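Long-range contacts in tubulin binding cofactor C (Leishmania major, PDB 5AJ8), which probably acts as a chaperone in the folding and assembly of tubulin heterodimers and is represented here by its C-terminal, beta-helical domain: residues 10-14 against 172-177; 27-33 against 47-53; 92-98 against 160-164; 135-139 against 152-156. The protein carries 1 engineered substitution. All blocks are in the same frame, centred on the assembly; numbering follows the deposited sequence. Where two conformers were deposited one is given.

Contact 1. Residues 10-14 against 172-177; sequences GNVYG and TLPSSS
Val-12 meets the backbone of Ser-175 and Ser-176 through two hydrogen bonds of unlike shape. Val-12 N reaches Ser-176 O at 3.1 Å along an almost straight line (174° at the hydrogen), coming from above the carbonyl plane. Ser-175 N gives a shorter, bent bond of 2.7 Å to Val-12 O, with 136° at the hydrogen. A side-chain bond extends the pairing: Ser-175 OG donates to Gly-14 O at 2.9 Å, its hydroxyl turned back beside its own backbone N (chi1 -47°).

Van der Waals contact gathers round the Tyr-13 ring. Pro-174 CB covers one face near the rim, 4.1 Å above the plane, and Thr-172 O sits in the ring plane 3.4 Å from CE2. Away from the ring, the Val-12 CG2 methyl rests 3.6 Å from Ser-176 OG.

One water bridges the pair, donating to Thr-172 O at 2.7 Å and hydrogen-bonding Tyr-13 OH. Thr-172 OG1 is held separately by Phe-22 N.

The C-terminal tail lies along strand 11-17, an edge strand whose other side pairs with strand 28-35. With Ser-175 and Ser-176 both facing Val-12 in an antiparallel pairing, the arrangement is a classic beta bulge.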
loop_
_atom_site.group_PDB
_atom_site.type_symbol
_atom_site.label_atom_id
_atom_site.label_comp_id
_atom_site.label_asym_id
_atom_site.label_seq_id
_atom_site.Cartn_x
_atom_site.Cartn_y
_atom_site.Cartn_z
ATOM N N GLY A 10 -6.781 9.610 -11.666
ATOM C CA GLY A 10 -7.469 8.678 -10.724
ATOM C C GLY A 10 -7.698 7.315 -11.359
ATOM O O GLY A 10 -8.781 7.052 -11.878
ATOM N N ASN A 11 -6.675 6.459 -11.320
ATOM C CA ASN A 11 -6.751 5.123 -11.926
ATOM C C ASN A 11 -7.522 4.141 -11.059
ATOM O O ASN A 11 -7.274 4.047 -9.861
ATOM C CB ASN A 11 -5.346 4.577 -12.184
ATOM C CG ASN A 11 -4.640 5.295 -13.323
ATOM O OD1 ASN A 11 -5.238 5.621 -14.358
ATOM N ND2 ASN A 11 -3.350 5.524 -13.144
ATOM N N VAL A 12 -8.456 3.421 -11.668
ATOM C CA VAL A 12 -9.272 2.428 -10.974
ATOM C C VAL A 12 -8.802 1.021 -11.377
ATOM O O VAL A 12 -8.614 0.756 -12.574
ATOM C CB VAL A 12 -10.757 2.571 -11.330
ATOM C CG1 VAL A 12 -11.590 1.503 -10.628
ATOM C CG2 VAL A 12 -11.266 3.964 -10.982
ATOM N N TYR A 13 -8.631 0.141 -10.396
ATOM C CA TYR A 13 -8.173 -1.232 -10.618
ATOM C C TYR A 13 -9.104 -2.224 -9.931
ATOM O O TYR A 13 -9.836 -1.869 -9.022
ATOM C CB TYR A 13 -6.784 -1.465 -10.044
ATOM C CG TYR A 13 -5.707 -0.620 -10.680
ATOM C CD1 TYR A 13 -5.454 0.663 -10.201
ATOM C CD2 TYR A 13 -4.971 -1.085 -11.756
ATOM C CE1 TYR A 13 -4.480 1.460 -10.771
ATOM C CE2 TYR A 13 -3.985 -0.293 -12.341
ATOM C CZ TYR A 13 -3.752 0.984 -11.852
ATOM O OH TYR A 13 -2.783 1.782 -12.396
ATOM N N GLY A 14 -9.031 -3.468 -10.378
ATOM C CA GLY A 14 -9.929 -4.535 -9.948
ATOM C C GLY A 14 -11.333 -4.387 -10.520
ATOM O O GLY A 14 -11.606 -3.457 -11.297
ATOM N N THR A 172 -0.312 -3.593 -14.559
ATOM C CA THR A 172 -1.716 -3.943 -14.716
ATOM C C THR A 172 -2.433 -2.768 -15.376
ATOM O O THR A 172 -2.259 -1.610 -14.981
ATOM C CB THR A 172 -2.375 -4.241 -13.353
ATOM O OG1 THR A 172 -1.665 -5.284 -12.679
ATOM C CG2 THR A 172 -3.821 -4.647 -13.518
ATOM N N LEU A 173 -3.241 -3.063 -16.382
ATOM C CA LEU A 173 -3.989 -2.029 -17.096
ATOM C C LEU A 173 -5.161 -1.581 -16.218
ATOM O O LEU A 173 -5.910 -2.419 -15.725
ATOM C CB LEU A 173 -4.504 -2.594 -18.427
ATOM C CG LEU A 173 -5.402 -1.729 -19.324
ATOM C CD1 LEU A 173 -4.666 -0.507 -19.868
ATOM C CD2 LEU A 173 -5.970 -2.568 -20.473
ATOM N N PRO A 174 -5.318 -0.264 -16.002
ATOM C CA PRO A 174 -6.468 0.192 -15.204
ATOM C C PRO A 174 -7.790 -0.195 -15.848
ATOM O O PRO A 174 -7.886 -0.261 -17.076
ATOM C CB PRO A 174 -6.323 1.722 -15.180
ATOM C CG PRO A 174 -4.926 2.007 -15.615
ATOM C CD PRO A 174 -4.455 0.845 -16.435
ATOM N N SER A 175 -8.782 -0.479 -15.008
ATOM C CA SER A 175 -10.150 -0.762 -15.452
ATOM C C SER A 175 -10.812 0.492 -16.025
ATOM O O SER A 175 -11.587 0.420 -16.985
ATOM C CB SER A 175 -10.975 -1.298 -14.277
ATOM O OG SER A 175 -10.267 -2.313 -13.585
ATOM N N SER A 176 -10.496 1.639 -15.439
ATOM C CA SER A 176 -10.948 2.918 -15.967
ATOM C C SER A 176 -10.065 4.048 -15.471
ATOM O O SER A 176 -9.132 3.820 -14.701
ATOM C CB SER A 176 -12.422 3.168 -15.609
ATOM O OG SER A 176 -12.620 3.530 -14.255
ATOM N N SER A 177 -10.356 5.261 -15.940
ATOM C CA SER A 177 -9.670 6.477 -15.484
ATOM C C SER A 177 -10.478 7.728 -15.825
ATOM O O SER A 177 -11.695 7.759 -15.642
ATOM C CB SER A 177 -8.279 6.579 -16.105
ATOM O OG SER A 177 -7.678 7.815 -15.765
HETATM O O HOH W 1 -1.098 0.414 -13.552
#

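Contact 2. Residues 27-33 against 47-53; sequences KGVFING and SAFLSNC
Strands 28-32 and 47-51 are stacked strands on successive coils of a parallel beta-helix, with axes 6° apart. Val-29 pairs with Ala-48, Phe-30 with Phe-49, Ile-31 with Leu-50 and Asn-32 with Ser-51. The backbone ladder alternates from strand to strand: Val-29 N to Ser-47 O, Phe-49 N to Val-29 O, Ile-31 N to Phe-49 O at 2.8 Å, then Ser-51 N to Ile-31 O.

On the buried face, Val-29 CG2 touches Ala-48 CB at 3.7 Å. Ile-31 and Leu-50 lie side by side, Leu-50 CG being 4.2 Å from both CB and CD1 of Ile-31. Ile-31 CG2 also meets Cys-53 SG at 4.1 Å.

The other face carries Asn-32, Ser-51 and two rings that meet at a slant, Phe-30 CD2 lying 3.9 Å from Phe-49 CB. With CG anti to the backbone N (chi1 -177°), Asn-32 sends ND2 across to Ser-51, bonding its O at 3.3 Å from above the carbonyl plane and its OG weakly. Gly-33 N donates to the same Ser-51 O at 3.0 Å, giving that oxygen two donors just past Asn-32.

Such in-register stacking of equivalent residues on successive coils is the hallmark of the parallel beta-helix.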
loop_
_atom_site.group_PDB
_atom_site.type_symbol
_atom_site.label_atom_id
_atom_site.label_comp_id
_atom_site.label_asym_id
_atom_site.label_seq_id
_atom_site.Cartn_x
_atom_site.Cartn_y
_atom_site.Cartn_z
ATOM N N LYS A 27 -1.096 9.876 -9.887
ATOM C CA LYS A 27 -1.487 10.844 -8.856
ATOM C C LYS A 27 -2.656 10.374 -7.978
ATOM O O LYS A 27 -3.153 11.143 -7.148
ATOM C CB LYS A 27 -1.890 12.180 -9.497
ATOM C CG LYS A 27 -0.877 12.759 -10.479
ATOM C CD LYS A 27 0.223 13.502 -9.766
ATOM C CE LYS A 27 0.936 14.486 -10.679
ATOM N NZ LYS A 27 2.073 15.144 -9.968
ATOM N N GLY A 28 -3.128 9.145 -8.172
ATOM C CA GLY A 28 -4.280 8.642 -7.416
ATOM C C GLY A 28 -4.697 7.265 -7.899
ATOM O O GLY A 28 -4.671 6.995 -9.094
ATOM N N VAL A 29 -5.024 6.382 -6.963
ATOM C CA VAL A 29 -5.546 5.071 -7.296
ATOM C C VAL A 29 -6.751 4.672 -6.440
ATOM O O VAL A 29 -6.910 5.089 -5.270
ATOM C CB VAL A 29 -4.468 3.938 -7.273
ATOM C CG1 VAL A 29 -3.320 4.271 -8.203
ATOM C CG2 VAL A 29 -3.936 3.693 -5.880
ATOM N N PHE A 30 -7.600 3.860 -7.063
ATOM C CA PHE A 30 -8.752 3.236 -6.437
ATOM C C PHE A 30 -8.665 1.766 -6.774
ATOM O O PHE A 30 -8.618 1.418 -7.945
ATOM C CB PHE A 30 -10.062 3.750 -7.060
ATOM C CG PHE A 30 -10.337 5.195 -6.798
ATOM C CD1 PHE A 30 -9.864 6.161 -7.679
ATOM C CD2 PHE A 30 -11.062 5.600 -5.672
ATOM C CE1 PHE A 30 -10.112 7.505 -7.452
ATOM C CE2 PHE A 30 -11.310 6.945 -5.440
ATOM C CZ PHE A 30 -10.835 7.895 -6.329
ATOM N N ILE A 31 -8.678 0.914 -5.757
ATOM C CA ILE A 31 -8.610 -0.525 -5.946
ATOM C C ILE A 31 -9.847 -1.144 -5.285
ATOM O O ILE A 31 -10.062 -0.994 -4.069
ATOM C CB ILE A 31 -7.353 -1.124 -5.320
ATOM C CG1 ILE A 31 -6.104 -0.516 -5.947
ATOM C CG2 ILE A 31 -7.326 -2.634 -5.527
ATOM C CD1 ILE A 31 -4.857 -0.722 -5.138
ATOM N N ASN A 32 -10.666 -1.796 -6.096
ATOM C CA ASN A 32 -11.954 -2.304 -5.664
ATOM C C ASN A 32 -12.064 -3.797 -5.925
ATOM O O ASN A 32 -11.815 -4.258 -7.031
ATOM C CB ASN A 32 -13.057 -1.570 -6.417
ATOM C CG ASN A 32 -14.445 -1.978 -5.976
ATOM O OD1 ASN A 32 -15.334 -2.144 -6.817
ATOM N ND2 ASN A 32 -14.647 -2.167 -4.670
ATOM N N GLY A 33 -12.434 -4.533 -4.889
ATOM C CA GLY A 33 -12.885 -5.902 -5.030
ATOM C C GLY A 33 -11.817 -6.893 -5.433
ATOM O O GLY A 33 -12.095 -7.788 -6.204
ATOM N N SER A 47 -3.631 10.077 -3.316
ATOM C CA SER A 47 -4.273 9.139 -2.436
ATOM C C SER A 47 -4.467 7.756 -3.072
ATOM O O SER A 47 -4.552 7.615 -4.283
ATOM C CB SER A 47 -5.587 9.697 -1.881
ATOM O OG SER A 47 -6.430 10.132 -2.908
ATOM N N ALA A 48 -4.505 6.751 -2.204
ATOM C CA ALA A 48 -4.820 5.374 -2.549
ATOM C C ALA A 48 -6.027 4.965 -1.703
ATOM O O ALA A 48 -6.030 5.147 -0.492
ATOM C CB ALA A 48 -3.638 4.476 -2.257
ATOM N N PHE A 49 -7.056 4.461 -2.363
ATOM C CA PHE A 49 -8.286 4.016 -1.718
ATOM C C PHE A 49 -8.535 2.559 -2.086
ATOM O O PHE A 49 -8.626 2.237 -3.262
ATOM C CB PHE A 49 -9.437 4.893 -2.161
ATOM C CG PHE A 49 -10.727 4.609 -1.447
ATOM C CD1 PHE A 49 -11.023 5.213 -0.240
ATOM C CD2 PHE A 49 -11.659 3.760 -2.002
ATOM C CE1 PHE A 49 -12.226 4.961 0.406
ATOM C CE2 PHE A 49 -12.859 3.506 -1.366
ATOM C CZ PHE A 49 -13.141 4.098 -0.159
ATOM N N LEU A 50 -8.565 1.674 -1.088
ATOM C CA LEU A 50 -8.920 0.269 -1.297
ATOM C C LEU A 50 -10.307 -0.006 -0.679
ATOM O O LEU A 50 -10.576 0.409 0.449
ATOM C CB LEU A 50 -7.887 -0.660 -0.679
ATOM C CG LEU A 50 -6.472 -0.673 -1.285
ATOM C CD1 LEU A 50 -5.614 0.476 -0.767
ATOM C CD2 LEU A 50 -5.791 -1.996 -0.981
ATOM N N SER A 51 -11.163 -0.704 -1.422
ATOM C CA SER A 51 -12.458 -1.094 -0.906
ATOM C C SER A 51 -12.815 -2.538 -1.249
ATOM O O SER A 51 -12.514 -3.037 -2.328
ATOM C CB SER A 51 -13.550 -0.157 -1.436
ATOM O OG SER A 51 -13.498 -0.135 -2.846
ATOM N N ASN A 52 -13.453 -3.192 -0.312
ATOM C CA ASN A 52 -13.936 -4.545 -0.516
ATOM C C ASN A 52 -12.849 -5.516 -0.980
ATOM O O ASN A 52 -13.075 -6.334 -1.848
ATOM C CB ASN A 52 -15.103 -4.521 -1.495
ATOM C CG ASN A 52 -16.210 -3.579 -1.049
ATOM O OD1 ASN A 52 -16.674 -2.734 -1.818
ATOM N ND2 ASN A 52 -16.630 -3.710 0.198
ATOM N N CYS A 53 -11.662 -5.392 -0.399
ATOM C CA CYS A 53 -10.588 -6.316 -0.681
ATOM C C CYS A 53 -10.448 -7.274 0.482
ATOM O O CYS A 53 -10.612 -6.873 1.633
ATOM C CB CYS A 53 -9.268 -5.570 -0.904
ATOM S SG CYS A 53 -9.237 -4.553 -2.387
HETATM O O HOH W 2 -5.035 11.455 -5.362
HETATM O O HOH W 3 -7.775 7.741 -4.697
#

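Contact 3. Residues 92-98 against 160-164; sequences RFGPYRC and EERAS
Glu-161 lies across Cys-98 and Pro-95, where the chain leaving strand 91-95 of the parallel beta-helix meets the segment 160-164. Its CB and CG each pass 3.8 Å from Cys-98 SG, and CG sits beside the backbone N (chi1 -77°) before the chain runs out extended. At the carboxylate the two oxygens part company. OE1 stays by the sulfur, 3.5 Å from Cys-98 SG, while OE2 lies 3.7 Å from Pro-95 CD. OE2 also accepts from a water at 2.9 Å, which takes a bond from Arg-97 NH2. The Arg-97 guanidinium is laid over Pro-95 CB and forms a salt bridge with Glu-133.

At the other end of the contact, Glu-160 OE2 approaches the edge of the Arg-92 guanidinium in a long salt bridge, 3.5 Å to NH1, with the carboxylate turned 64° out of the guanidinium plane. A second water spans the same two atoms. Both groups have stronger partners outside: Arg-92 NE pairs with Asp-74, and Glu-160 OE1 takes the N-H of Ala-157.

An inverse gamma turn centred on Ala-163 comes up against Cys-98 O: this oxygen meets Ala-163 CA at 3.2 Å and accepts a weak, bent hydrogen bond from Ser-164 N at 3.0 Å.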
loop_
_atom_site.group_PDB
_atom_site.type_symbol
_atom_site.label_atom_id
_atom_site.label_comp_id
_atom_site.label_asym_id
_atom_site.label_seq_id
_atom_site.Cartn_x
_atom_site.Cartn_y
_atom_site.Cartn_z
ATOM N N ARG A 92 -3.197 -5.949 9.186
ATOM C CA ARG A 92 -1.862 -5.916 9.775
ATOM C C ARG A 92 -0.958 -4.997 8.948
ATOM O O ARG A 92 -0.932 -5.093 7.707
ATOM C CB ARG A 92 -1.260 -7.324 9.821
ATOM C CG ARG A 92 -2.173 -8.339 10.501
ATOM C CD ARG A 92 -1.440 -9.631 10.836
ATOM N NE ARG A 92 -0.892 -10.243 9.630
ATOM C CZ ARG A 92 -0.119 -11.317 9.624
ATOM N NH1 ARG A 92 0.229 -11.893 10.759
ATOM N NH2 ARG A 92 0.307 -11.838 8.469
ATOM N N PHE A 93 -0.215 -4.148 9.630
ATOM C CA PHE A 93 0.605 -3.109 8.986
ATOM C C PHE A 93 2.093 -3.275 9.169
ATOM O O PHE A 93 2.589 -3.531 10.255
ATOM C CB PHE A 93 0.195 -1.719 9.471
ATOM C CG PHE A 93 -1.132 -1.276 8.937
ATOM C CD1 PHE A 93 -2.293 -1.740 9.491
ATOM C CD2 PHE A 93 -1.198 -0.397 7.867
ATOM C CE1 PHE A 93 -3.516 -1.336 8.999
ATOM C CE2 PHE A 93 -2.406 -0.003 7.347
ATOM C CZ PHE A 93 -3.574 -0.474 7.911
ATOM N N GLY A 94 2.793 -3.089 8.068
ATOM C CA GLY A 94 4.236 -3.167 8.010
ATOM C C GLY A 94 4.765 -2.048 7.126
ATOM O O GLY A 94 3.987 -1.253 6.568
ATOM N N PRO A 95 6.093 -1.965 7.013
ATOM C CA PRO A 95 6.762 -0.972 6.185
ATOM C C PRO A 95 6.954 -1.385 4.714
ATOM O O PRO A 95 7.181 -2.574 4.393
ATOM C CB PRO A 95 8.116 -0.859 6.864
ATOM C CG PRO A 95 8.412 -2.272 7.277
ATOM C CD PRO A 95 7.066 -2.799 7.753
ATOM N N TYR A 96 6.905 -0.379 3.851
ATOM C CA TYR A 96 7.045 -0.521 2.387
ATOM C C TYR A 96 8.406 -1.113 1.981
ATOM O O TYR A 96 8.539 -1.771 0.935
ATOM C CB TYR A 96 6.864 0.870 1.776
ATOM C CG TYR A 96 6.778 1.003 0.278
ATOM C CD1 TYR A 96 5.776 0.364 -0.450
ATOM C CD2 TYR A 96 7.668 1.816 -0.407
ATOM C CE1 TYR A 96 5.660 0.531 -1.810
ATOM C CE2 TYR A 96 7.564 1.990 -1.770
ATOM C CZ TYR A 96 6.559 1.345 -2.469
ATOM O OH TYR A 96 6.448 1.525 -3.822
ATOM N N ARG A 97 9.407 -0.873 2.811
ATOM C CA ARG A 97 10.734 -1.402 2.577
ATOM C C ARG A 97 10.767 -2.959 2.478
ATOM O O ARG A 97 11.713 -3.509 1.940
ATOM C CB ARG A 97 11.720 -0.886 3.640
ATOM C CG ARG A 97 11.435 -1.366 5.045
ATOM C CD ARG A 97 12.423 -0.804 6.060
ATOM N NE ARG A 97 12.026 -1.188 7.413
ATOM C CZ ARG A 97 11.422 -0.399 8.310
ATOM N NH1 ARG A 97 11.148 0.881 8.045
ATOM N NH2 ARG A 97 11.103 -0.891 9.516
ATOM N N CYS A 98 9.729 -3.647 2.983
ATOM C CA CYS A 98 9.606 -5.098 2.772
ATOM C C CYS A 98 9.484 -5.475 1.299
ATOM O O CYS A 98 9.710 -6.629 0.950
ATOM C CB CYS A 98 8.403 -5.678 3.545
ATOM S SG CYS A 98 8.628 -5.503 5.329
ATOM N N GLU A 160 6.896 -11.948 10.797
ATOM C CA GLU A 160 5.716 -12.081 9.965
ATOM C C GLU A 160 5.829 -11.178 8.740
ATOM O O GLU A 160 4.945 -11.182 7.911
ATOM C CB GLU A 160 4.456 -11.708 10.760
ATOM C CG GLU A 160 4.300 -12.444 12.083
ATOM C CD GLU A 160 3.103 -11.953 12.898
ATOM O OE1 GLU A 160 2.947 -10.724 13.108
ATOM O OE2 GLU A 160 2.326 -12.811 13.345
ATOM N N GLU A 161 6.893 -10.401 8.616
ATOM C CA GLU A 161 7.027 -9.540 7.436
ATOM C C GLU A 161 7.250 -10.418 6.206
ATOM O O GLU A 161 7.980 -11.369 6.264
ATOM C CB GLU A 161 8.140 -8.486 7.608
ATOM C CG GLU A 161 7.713 -7.317 8.499
ATOM C CD GLU A 161 8.863 -6.363 8.889
ATOM O OE1 GLU A 161 9.998 -6.477 8.380
ATOM O OE2 GLU A 161 8.626 -5.479 9.725
ATOM N N ARG A 162 6.566 -10.114 5.118
ATOM C CA ARG A 162 6.782 -10.827 3.857
ATOM C C ARG A 162 7.673 -9.958 2.963
ATOM O O ARG A 162 7.211 -9.001 2.361
ATOM C CB ARG A 162 5.451 -11.116 3.197
ATOM C CG ARG A 162 5.485 -11.827 1.856
ATOM C CD ARG A 162 4.041 -11.821 1.349
ATOM N NE ARG A 162 3.829 -12.538 0.099
ATOM C CZ ARG A 162 3.954 -12.022 -1.120
ATOM N NH1 ARG A 162 4.367 -10.753 -1.309
ATOM N NH2 ARG A 162 3.692 -12.812 -2.165
ATOM N N ALA A 163 8.950 -10.309 2.922
ATOM C CA ALA A 163 9.964 -9.540 2.200
ATOM C C ALA A 163 10.004 -9.994 0.739
ATOM O O ALA A 163 10.714 -10.916 0.396
ATOM C CB ALA A 163 11.322 -9.725 2.874
ATOM N N SER A 164 9.200 -9.369 -0.111
ATOM C CA SER A 164 9.016 -9.833 -1.489
ATOM C C SER A 164 10.178 -9.364 -2.396
ATOM O O SER A 164 10.523 -8.158 -2.420
ATOM C CB SER A 164 7.676 -9.349 -2.044
ATOM O OG SER A 164 7.510 -9.670 -3.416
HETATM O O HOH W 4 -0.247 -11.417 13.656
HETATM O O HOH W 5 10.668 -3.541 10.200
#

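Contact 4. Residues 135-139 against 152-156; sequences NYVKV and HWCVL
The Trp-153 indole carries Val-139 on one face and the carbonyl oxygen of Val-137 at its edge, at the late-chain end of the parallel beta-helix, where strand 153-155 forms one edge of its sheet. Val-139 CB stands over the six-membered ring, 3.6 Å from its centroid and 15° off the ring normal, a CH-pi contact. Its two methyls spread along the indole, CG1 over the five-membered ring by CG and CD1, CG2 3.8 Å from CE3. The two side chains run antiparallel alongside each other. With CG between its own N and carbonyl carbon (chi1 71°), Trp-153 lays the indole flat against Val-139. In the indole plane Val-137 O lies 3.4 Å from CH2.

The Tyr-136 ring has Val-137 CG1 over one face, near the rim, while Val-155 CG1 comes obliquely to CE2 at 4.2 Å. The other methyl of Val-155, CG2, rests 3.9 Å from Val-137 CA, so the two branches grip successive residues of the 3-10 turn. On the sheet side, Tyr-136 and Val-139 pack on Pro-95 and Phe-93.

Direct contact between the side chains is apolar, but one water joins polar atoms, donating to Val-139 O at 3.0 Å and accepting from Trp-153 NE1 at 3.1 Å.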
loop_
_atom_site.group_PDB
_atom_site.type_symbol
_atom_site.label_atom_id
_atom_site.label_comp_id
_atom_site.label_asym_id
_atom_site.label_seq_id
_atom_site.Cartn_x
_atom_site.Cartn_y
_atom_site.Cartn_z
ATOM N N ASN A 135 4.871 6.131 9.734
ATOM C CA ASN A 135 3.425 6.346 9.848
ATOM C C ASN A 135 2.598 5.062 9.801
ATOM O O ASN A 135 1.473 5.039 10.280
ATOM C CB ASN A 135 2.921 7.323 8.781
ATOM C CG ASN A 135 3.312 8.768 9.076
ATOM O OD1 ASN A 135 3.666 9.108 10.209
ATOM N ND2 ASN A 135 3.244 9.618 8.070
ATOM N N TYR A 136 3.161 3.985 9.278
ATOM C CA TYR A 136 2.429 2.715 9.243
ATOM C C TYR A 136 2.108 2.119 10.630
ATOM O O TYR A 136 1.252 1.256 10.722
ATOM C CB TYR A 136 3.173 1.679 8.387
ATOM C CG TYR A 136 4.385 1.126 9.038
ATOM C CD1 TYR A 136 5.612 1.746 8.880
ATOM C CD2 TYR A 136 4.331 -0.019 9.815
ATOM C CE1 TYR A 136 6.737 1.258 9.484
ATOM C CE2 TYR A 136 5.475 -0.510 10.423
ATOM C CZ TYR A 136 6.668 0.142 10.237
ATOM O OH TYR A 136 7.805 -0.322 10.830
ATOM N N VAL A 137 2.814 2.519 11.689
ATOM C CA VAL A 137 2.540 1.960 13.019
ATOM C C VAL A 137 1.332 2.638 13.668
ATOM O O VAL A 137 0.858 2.173 14.661
ATOM C CB VAL A 137 3.750 1.990 13.998
ATOM C CG1 VAL A 137 4.975 1.335 13.369
ATOM C CG2 VAL A 137 4.063 3.409 14.470
ATOM N N LYS A 138 0.843 3.735 13.097
ATOM C CA LYS A 138 -0.329 4.400 13.633
ATOM C C LYS A 138 -1.438 4.372 12.574
ATOM O O LYS A 138 -1.223 4.737 11.436
ATOM C CB LYS A 138 -0.017 5.810 14.124
ATOM C CG LYS A 138 -1.257 6.567 14.595
ATOM C CD LYS A 138 -0.918 7.677 15.578
ATOM C CE LYS A 138 -2.078 8.008 16.511
ATOM N NZ LYS A 138 -2.859 9.216 16.110
ATOM N N VAL A 139 -2.596 3.850 12.950
ATOM C CA VAL A 139 -3.713 3.678 12.022
ATOM C C VAL A 139 -4.929 4.308 12.664
ATOM O O VAL A 139 -5.093 4.248 13.881
ATOM C CB VAL A 139 -3.948 2.184 11.697
ATOM C CG1 VAL A 139 -5.240 1.973 10.923
ATOM C CG2 VAL A 139 -2.750 1.623 10.930
ATOM N N HIS A 152 -9.098 -4.131 15.454
ATOM C CA HIS A 152 -9.218 -4.380 13.994
ATOM C C HIS A 152 -7.941 -4.289 13.183
ATOM O O HIS A 152 -7.943 -4.658 11.993
ATOM C CB HIS A 152 -10.187 -3.385 13.380
ATOM C CG HIS A 152 -11.567 -3.501 13.921
ATOM N ND1 HIS A 152 -12.217 -4.714 14.032
ATOM C CD2 HIS A 152 -12.436 -2.561 14.360
ATOM C CE1 HIS A 152 -13.427 -4.511 14.530
ATOM N NE2 HIS A 152 -13.582 -3.214 14.734
ATOM N N TRP A 153 -6.884 -3.766 13.819
ATOM C CA TRP A 153 -5.577 -3.659 13.207
ATOM C C TRP A 153 -4.440 -3.860 14.213
ATOM O O TRP A 153 -4.612 -3.713 15.409
ATOM C CB TRP A 153 -5.437 -2.308 12.502
ATOM C CG TRP A 153 -5.333 -1.145 13.429
ATOM C CD1 TRP A 153 -6.351 -0.422 13.945
ATOM C CD2 TRP A 153 -4.133 -0.589 13.962
ATOM N NE1 TRP A 153 -5.873 0.562 14.781
ATOM C CE2 TRP A 153 -4.508 0.486 14.803
ATOM C CE3 TRP A 153 -2.773 -0.890 13.811
ATOM C CZ2 TRP A 153 -3.581 1.261 15.487
ATOM C CZ3 TRP A 153 -1.842 -0.097 14.471
ATOM C CH2 TRP A 153 -2.251 0.968 15.300
ATOM N N CYS A 154 -3.272 -4.227 13.701
ATOM C CA CYS A 154 -2.073 -4.327 14.499
ATOM C C CYS A 154 -0.868 -4.121 13.594
ATOM O O CYS A 154 -1.018 -3.975 12.373
ATOM C CB CYS A 154 -2.008 -5.678 15.225
ATOM S SG CYS A 154 -1.804 -7.107 14.150
ATOM N N VAL A 155 0.320 -4.145 14.197
ATOM C CA VAL A 155 1.590 -3.993 13.503
ATOM C C VAL A 155 2.249 -5.366 13.382
ATOM O O VAL A 155 2.340 -6.105 14.343
ATOM C CB VAL A 155 2.493 -2.991 14.256
ATOM C CG1 VAL A 155 3.845 -2.826 13.562
ATOM C CG2 VAL A 155 1.775 -1.649 14.360
ATOM N N LEU A 156 2.656 -5.719 12.172
ATOM C CA LEU A 156 3.332 -6.969 11.896
ATOM C C LEU A 156 4.606 -7.069 12.681
ATOM O O LEU A 156 5.337 -6.081 12.818
ATOM C CB LEU A 156 3.715 -7.049 10.414
ATOM C CG LEU A 156 2.568 -7.293 9.434
ATOM C CD1 LEU A 156 2.950 -6.892 8.031
ATOM C CD2 LEU A 156 2.152 -8.755 9.461
HETATM O O HOH W 6 -7.226 3.210 15.753
#

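In the fold
From the N terminus the chain opens contact 1 in its first modelled strand and closes it only with the last modelled residues, so the other three contacts nest inside that loop. Contact 2 follows at once, joining neighbouring coils; it touches contact 1 because strands 11-17 and 28-35 are adjacent, its segments closing before contact 3 opens. Contact 3 ties strand 91-95 to the segment beyond strand 153-155, and contact 4 lies within the loop it closes. These two share a sheet and touch, their centres about 12 Å apart. Contacts 1 and 4, with centres about 27 Å apart, mark opposite ends of the beta-helix.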